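Local coordinates for LPXTG cell wall surface protein (Streptococcus gordonii, PDB 4IGB) that is a peptidoglycan-anchored surface protein, probably an adhesin, seen here as its N-terminal N1 and N2 domains, at residues T25-K30 with P322-L327; R29-N34 with L285-I290. All blocks are in the same frame, centred on the assembly; numbering follows the deposited sequence.

Contact 1: residues T25-K30 with P322-L327; sequences TLDIRK and PGKDIL. With SO4 (sulfate ion), chain J.
The carboxylates of Asp27 and Asp325 lie side by side and point the same way, their planes 45° apart, with Asp27 OD2 3.5 Å from Asp325 OD1. The ammonium group of Lys324 bridges them. Lys324 NZ reaches Asp27 OD2 at 2.9 Å on the anti side of that carboxylate, and the neighbouring Asp325 OD1 at 3.2 Å on the syn side, somewhat tilted out of the carboxylate plane in both cases. This salt-bridge network would offset the repulsion between the two acids; Asp27 OD1 also pairs with Lys289, and Asp325 OD2 takes the backbone N-H of Val321. The Lys324 chain runs alongside Asp27 and bends at its last torsion (chi4 -65°), which turns NZ onto the carboxylates. The contact joins the N-terminal domain to the N2 domain, whose loop between strands 310-317 and 333-338 supplies Lys324. The backbones bond as well: Asp27 N donates to Lys324 O over a short 2.6 Å, bent to 142° at the hydrogen. Leu26 spreads its two methyls, CD1 against Gly323 O and Leu26 CD2 obliquely across Leu327 CD2 at 3.9 Å. One water accepts from Thr25 OG1 and donates to Gly323 O.

Contact 2: residues R29-N34 with L285-I290; sequences RKFNLN and LYIEKI. With SO4 (sulfate ion), chain J.
Arg29 and Ile287 face each other as a hydrogen-bonded antiparallel pair, at the edge of the six-stranded sheet of the N-terminal domain, where the short strand 29-30 lies along strand 280-287. Two backbone bonds join them, Arg29 N to Ile287 O at 2.7 Å and Ile287 N to Arg29 O at 3.0 Å. Beyond the non-hydrogen-bonded pair Lys30–Tyr286, Phe31 N donates to Leu285 O at 2.8 Å in a nearly straight bond (172°). Arg29 O also receives a CA-H...O contact from Tyr286 CA.

Apolar packing gathers on the side of Phe31. Phe31 CZ meets Ile287 CG2 at 3.5 Å, the two side chains crossing at about a right angle, and Leu33 CD2 rests on Leu285 CD1 at 3.7 Å in the same crosswise fashion. Ile180 of strand 170-182 touches both Phe31 and Ile287, linking this edge to the eight-stranded sheet.

Lys30 and Tyr286 share the other face, side by side and pointing the same way. The lysine chain, fully extended with CG opposite the backbone N (chi1 -173°), passes the phenol, and Lys30 CG lies 3.5 Å from Tyr286 CE1. Its NZ is held by Glu146 and Ser147 O, and gives a weak bond to the sulfate. The same sulfate oxygen, O2, lies at the edge of the Tyr286 ring, in its plane, with Tyr286 OH modelled only 2.4 Å from sulfate O2, too short for the exact length to be trusted.

In the fold
Contacts 1 and 2 both start from the 25-34 region, and their centres lie 10 Å apart. Contact 2 holds strand 29-30 at the edge of an N-terminal-domain sheet; contact 1 sets the residues just before that strand against a loop of the N2 domain. The segment 285-290, leading from one domain to the other, joins the two directly: Leu327 N lies 2.8 Å from Glu288 OE1, and Asp325 O lies 2.9 Å from Lys289 N, both probable hydrogen bonds. Glu288 also pairs with Arg263, so its carboxylate serves both domains. Glycerol, probably from the crystallisation liquor like the sulfate, is hydrogen-bonded to the backbone of Glu288 and Ile290. The sodium site of Asp198, Asp200 and Thr248 involves neither contact.

Contact 1: residues T25-K30 with P322-L327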
loop_
_atom_site.group_PDB
_atom_site.type_symbol
_atom_site.label_atom_id
_atom_site.label_comp_id
_atom_site.label_asym_id
_atom_site.label_seq_id
_atom_site.Cartn_x
_atom_site.Cartn_y
_atom_site.Cartn_z
ATOM N N THR B 25 -3.672 11.447 10.742
ATOM C CA THR B 25 -3.686 12.595 9.837
ATOM C C THR B 25 -2.672 12.484 8.679
ATOM O O THR B 25 -2.340 13.477 8.019
ATOM C CB THR B 25 -3.508 13.942 10.593
ATOM O OG1 THR B 25 -2.297 13.916 11.361
ATOM C CG2 THR B 25 -4.699 14.197 11.527
ATOM N N LEU B 26 -2.197 11.269 8.434
ATOM C CA LEU B 26 -1.369 10.989 7.261
ATOM C C LEU B 26 -2.087 11.484 6.013
ATOM O O LEU B 26 -3.303 11.402 5.919
ATOM C CB LEU B 26 -1.137 9.483 7.133
ATOM C CG LEU B 26 0.142 8.824 7.649
ATOM C CD1 LEU B 26 0.839 9.652 8.685
ATOM C CD2 LEU B 26 -0.161 7.417 8.162
ATOM N N ASP B 27 -1.334 11.998 5.054
ATOM C CA ASP B 27 -1.913 12.425 3.791
ATOM C C ASP B 27 -1.657 11.394 2.688
ATOM O O ASP B 27 -1.442 11.745 1.530
ATOM C CB ASP B 27 -1.320 13.777 3.384
ATOM C CG ASP B 27 -2.078 14.433 2.251
ATOM O OD1 ASP B 27 -3.247 14.053 2.018
ATOM O OD2 ASP B 27 -1.509 15.340 1.598
ATOM N N ILE B 28 -1.658 10.116 3.037
ATOM C CA ILE B 28 -1.396 9.112 2.011
ATOM C C ILE B 28 -2.630 8.942 1.125
ATOM O O ILE B 28 -3.718 9.407 1.461
ATOM C CB ILE B 28 -0.936 7.778 2.608
ATOM C CG1 ILE B 28 -1.986 7.240 3.570
ATOM C CG2 ILE B 28 0.406 7.965 3.300
ATOM C CD1 ILE B 28 -1.591 5.970 4.257
ATOM N N ARG B 29 -2.460 8.313 -0.032
ATOM C CA ARG B 29 -3.608 8.098 -0.895
ATOM C C ARG B 29 -4.335 6.821 -0.537
ATOM O O ARG B 29 -3.737 5.748 -0.513
ATOM C CB ARG B 29 -3.191 8.015 -2.350
ATOM C CG ARG B 29 -4.372 7.695 -3.231
ATOM C CD ARG B 29 -4.044 7.909 -4.679
ATOM N NE ARG B 29 -5.269 7.899 -5.466
ATOM C CZ ARG B 29 -5.348 8.333 -6.714
ATOM N NH1 ARG B 29 -4.263 8.827 -7.311
ATOM N NH2 ARG B 29 -6.514 8.280 -7.352
ATOM N N LYS B 30 -5.631 6.935 -0.287
ATOM C CA LYS B 30 -6.451 5.761 -0.039
ATOM C C LYS B 30 -7.158 5.382 -1.333
ATOM O O LYS B 30 -7.885 6.191 -1.913
ATOM C CB LYS B 30 -7.473 6.038 1.058
ATOM C CG LYS B 30 -8.272 4.818 1.517
ATOM C CD LYS B 30 -9.183 5.187 2.700
ATOM C CE LYS B 30 -9.590 3.948 3.493
ATOM N NZ LYS B 30 -10.644 4.268 4.496
ATOM N N PRO B 322 7.601 14.384 5.049
ATOM C CA PRO B 322 7.652 13.237 5.962
ATOM C C PRO B 322 6.588 13.354 7.040
ATOM O O PRO B 322 6.391 14.432 7.599
ATOM C CB PRO B 322 9.043 13.358 6.601
ATOM C CG PRO B 322 9.828 14.212 5.663
ATOM C CD PRO B 322 8.835 15.183 5.106
ATOM N N GLY B 323 5.909 12.253 7.334
ATOM C CA GLY B 323 4.850 12.271 8.321
ATOM C C GLY B 323 3.558 12.767 7.715
ATOM O O GLY B 323 2.530 12.840 8.384
ATOM N N LYS B 324 3.602 13.101 6.435
ATOM C CA LYS B 324 2.419 13.636 5.760
ATOM C C LYS B 324 2.170 12.898 4.445
ATOM O O LYS B 324 1.202 12.154 4.329
ATOM C CB LYS B 324 2.587 15.140 5.508
ATOM C CG LYS B 324 1.469 15.793 4.704
ATOM C CD LYS B 324 1.843 17.238 4.324
ATOM C CE LYS B 324 0.737 17.946 3.550
ATOM N NZ LYS B 324 0.492 17.317 2.221
ATOM N N ASP B 325 3.042 13.115 3.461
ATOM C CA ASP B 325 2.951 12.449 2.165
ATOM C C ASP B 325 3.546 11.049 2.211
ATOM O O ASP B 325 3.034 10.137 1.568
ATOM C CB ASP B 325 3.704 13.250 1.112
ATOM C CG ASP B 325 3.162 14.651 0.959
ATOM O OD1 ASP B 325 1.926 14.795 0.972
ATOM O OD2 ASP B 325 3.969 15.594 0.828
ATOM N N ILE B 326 4.653 10.914 2.935
ATOM C CA ILE B 326 5.329 9.631 3.150
ATOM C C ILE B 326 5.386 9.352 4.651
ATOM O O ILE B 326 5.308 10.285 5.462
ATOM C CB ILE B 326 6.758 9.625 2.568
ATOM C CG1 ILE B 326 7.556 10.815 3.117
ATOM C CG2 ILE B 326 6.711 9.679 1.033
ATOM C CD1 ILE B 326 9.010 10.857 2.677
ATOM N N LEU B 327 5.532 8.078 5.017
ATOM C CA LEU B 327 5.369 7.655 6.406
ATOM C C LEU B 327 6.412 8.232 7.357
ATOM O O LEU B 327 6.144 8.399 8.551
ATOM C CB LEU B 327 5.386 6.131 6.513
ATOM C CG LEU B 327 4.264 5.385 5.795
ATOM C CD1 LEU B 327 4.490 3.897 5.924
ATOM C CD2 LEU B 327 2.904 5.776 6.360
HETATM S S SO4 J . -8.234 6.714 6.531
HETATM O O1 SO4 J . -7.898 7.023 7.918
HETATM O O2 SO4 J . -8.226 5.274 6.340
HETATM O O3 SO4 J . -7.250 7.346 5.654
HETATM O O4 SO4 J . -9.579 7.204 6.226
HETATM O O HOH W 1 0.341 12.983 10.195
#

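Contact 2: residues R29-N34 with L285-I290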
loop_
_atom_site.group_PDB
_atom_site.type_symbol
_atom_site.label_atom_id
_atom_site.label_comp_id
_atom_site.label_asym_id
_atom_site.label_seq_id
_atom_site.Cartn_x
_atom_site.Cartn_y
_atom_site.Cartn_z
ATOM N N ARG B 29 -2.460 8.313 -0.032
ATOM C CA ARG B 29 -3.608 8.098 -0.895
ATOM C C ARG B 29 -4.335 6.821 -0.537
ATOM O O ARG B 29 -3.737 5.748 -0.513
ATOM C CB ARG B 29 -3.191 8.015 -2.350
ATOM C CG ARG B 29 -4.372 7.695 -3.231
ATOM C CD ARG B 29 -4.044 7.909 -4.679
ATOM N NE ARG B 29 -5.269 7.899 -5.466
ATOM C CZ ARG B 29 -5.348 8.333 -6.714
ATOM N NH1 ARG B 29 -4.263 8.827 -7.311
ATOM N NH2 ARG B 29 -6.514 8.280 -7.352
ATOM N N LYS B 30 -5.631 6.935 -0.287
ATOM C CA LYS B 30 -6.451 5.761 -0.039
ATOM C C LYS B 30 -7.158 5.382 -1.333
ATOM O O LYS B 30 -7.885 6.191 -1.913
ATOM C CB LYS B 30 -7.473 6.038 1.058
ATOM C CG LYS B 30 -8.272 4.818 1.517
ATOM C CD LYS B 30 -9.183 5.187 2.700
ATOM C CE LYS B 30 -9.590 3.948 3.493
ATOM N NZ LYS B 30 -10.644 4.268 4.496
ATOM N N PHE B 31 -6.946 4.156 -1.795
ATOM C CA PHE B 31 -7.543 3.752 -3.057
ATOM C C PHE B 31 -9.058 3.575 -2.943
ATOM O O PHE B 31 -9.597 3.366 -1.854
ATOM C CB PHE B 31 -6.896 2.461 -3.562
ATOM C CG PHE B 31 -5.492 2.643 -4.067
ATOM C CD1 PHE B 31 -5.224 3.518 -5.107
ATOM C CD2 PHE B 31 -4.442 1.936 -3.501
ATOM C CE1 PHE B 31 -3.929 3.689 -5.577
ATOM C CE2 PHE B 31 -3.159 2.079 -3.971
ATOM C CZ PHE B 31 -2.896 2.966 -5.013
ATOM N N ASN B 32 -9.732 3.628 -4.082
ATOM C CA ASN B 32 -11.169 3.398 -4.139
ATOM C C ASN B 32 -11.510 1.917 -4.247
ATOM O O ASN B 32 -11.343 1.301 -5.303
ATOM C CB ASN B 32 -11.777 4.162 -5.318
ATOM C CG ASN B 32 -11.618 5.654 -5.173
ATOM O OD1 ASN B 32 -11.878 6.196 -4.105
ATOM N ND2 ASN B 32 -11.173 6.329 -6.239
ATOM N N LEU B 33 -11.987 1.347 -3.150
ATOM C CA LEU B 33 -12.427 -0.036 -3.154
ATOM C C LEU B 33 -13.829 -0.043 -2.606
ATOM O O LEU B 33 -14.054 0.378 -1.468
ATOM C CB LEU B 33 -11.526 -0.908 -2.276
ATOM C CG LEU B 33 -10.164 -1.326 -2.817
ATOM C CD1 LEU B 33 -9.331 -0.112 -3.128
ATOM C CD2 LEU B 33 -9.462 -2.198 -1.786
ATOM N N ASN B 34 -14.784 -0.503 -3.406
ATOM C CA ASN B 34 -16.166 -0.448 -2.973
ATOM C C ASN B 34 -16.993 -1.533 -3.633
ATOM O O ASN B 34 -16.479 -2.274 -4.487
ATOM C CB ASN B 34 -16.747 0.936 -3.246
ATOM C CG ASN B 34 -16.579 1.357 -4.687
ATOM O OD1 ASN B 34 -17.202 0.779 -5.583
ATOM N ND2 ASN B 34 -15.739 2.371 -4.926
ATOM N N LEU B 285 -6.634 0.245 1.255
ATOM C CA LEU B 285 -5.308 0.060 0.695
ATOM C C LEU B 285 -4.790 1.417 0.267
ATOM O O LEU B 285 -5.544 2.244 -0.228
ATOM C CB LEU B 285 -5.316 -0.914 -0.481
ATOM C CG LEU B 285 -5.868 -2.315 -0.225
ATOM C CD1 LEU B 285 -5.868 -3.096 -1.538
ATOM C CD2 LEU B 285 -5.033 -3.033 0.815
ATOM N N TYR B 286 -3.497 1.647 0.461
ATOM C CA TYR B 286 -2.956 2.982 0.266
ATOM C C TYR B 286 -1.644 2.959 -0.511
ATOM O O TYR B 286 -1.015 1.905 -0.682
ATOM C CB TYR B 286 -2.676 3.635 1.613
ATOM C CG TYR B 286 -3.798 3.601 2.628
ATOM C CD1 TYR B 286 -4.572 4.733 2.876
ATOM C CD2 TYR B 286 -4.062 2.454 3.370
ATOM C CE1 TYR B 286 -5.595 4.714 3.816
ATOM C CE2 TYR B 286 -5.083 2.432 4.325
ATOM C CZ TYR B 286 -5.846 3.563 4.533
ATOM O OH TYR B 286 -6.852 3.537 5.474
ATOM N N ILE B 287 -1.242 4.137 -0.970
ATOM C CA ILE B 287 0.144 4.404 -1.299
ATOM C C ILE B 287 0.484 5.794 -0.795
ATOM O O ILE B 287 -0.400 6.642 -0.589
ATOM C CB ILE B 287 0.436 4.375 -2.821
ATOM C CG1 ILE B 287 -0.435 5.399 -3.552
ATOM C CG2 ILE B 287 0.257 2.976 -3.392
ATOM C CD1 ILE B 287 -0.027 5.621 -5.005
ATOM N N GLU B 288 1.774 6.028 -0.610
ATOM C CA GLU B 288 2.252 7.347 -0.238
ATOM C C GLU B 288 2.213 8.255 -1.456
ATOM O O GLU B 288 2.101 7.777 -2.583
ATOM C CB GLU B 288 3.651 7.232 0.361
ATOM C CG GLU B 288 3.635 6.408 1.644
ATOM C CD GLU B 288 4.977 5.780 1.975
ATOM O OE1 GLU B 288 5.692 6.369 2.812
ATOM O OE2 GLU B 288 5.314 4.701 1.401
ATOM N N LYS B 289 2.281 9.562 -1.223
ATOM C CA LYS B 289 2.106 10.557 -2.286
ATOM C C LYS B 289 3.399 11.205 -2.734
ATOM O O LYS B 289 4.129 11.769 -1.922
ATOM C CB LYS B 289 1.178 11.684 -1.815
ATOM C CG LYS B 289 -0.303 11.452 -2.036
ATOM C CD LYS B 289 -1.090 12.741 -1.796
ATOM C CE LYS B 289 -2.571 12.455 -1.615
ATOM N NZ LYS B 289 -3.328 13.671 -1.178
ATOM N N ILE B 290 3.682 11.138 -4.029
ATOM C CA ILE B 290 4.716 11.991 -4.607
ATOM C C ILE B 290 3.998 12.817 -5.649
ATOM O O ILE B 290 3.888 12.428 -6.806
ATOM C CB ILE B 290 5.909 11.198 -5.223
ATOM C CG1 ILE B 290 6.690 10.468 -4.127
ATOM C CG2 ILE B 290 6.871 12.142 -5.969
ATOM C CD1 ILE B 290 7.788 9.548 -4.655
HETATM S S SO4 J . -8.234 6.714 6.531
HETATM O O1 SO4 J . -7.898 7.023 7.918
HETATM O O2 SO4 J . -8.226 5.274 6.340
HETATM O O3 SO4 J . -7.250 7.346 5.654
HETATM O O4 SO4 J . -9.579 7.204 6.226
HETATM O O HOH W 2 -8.920 1.636 0.243
#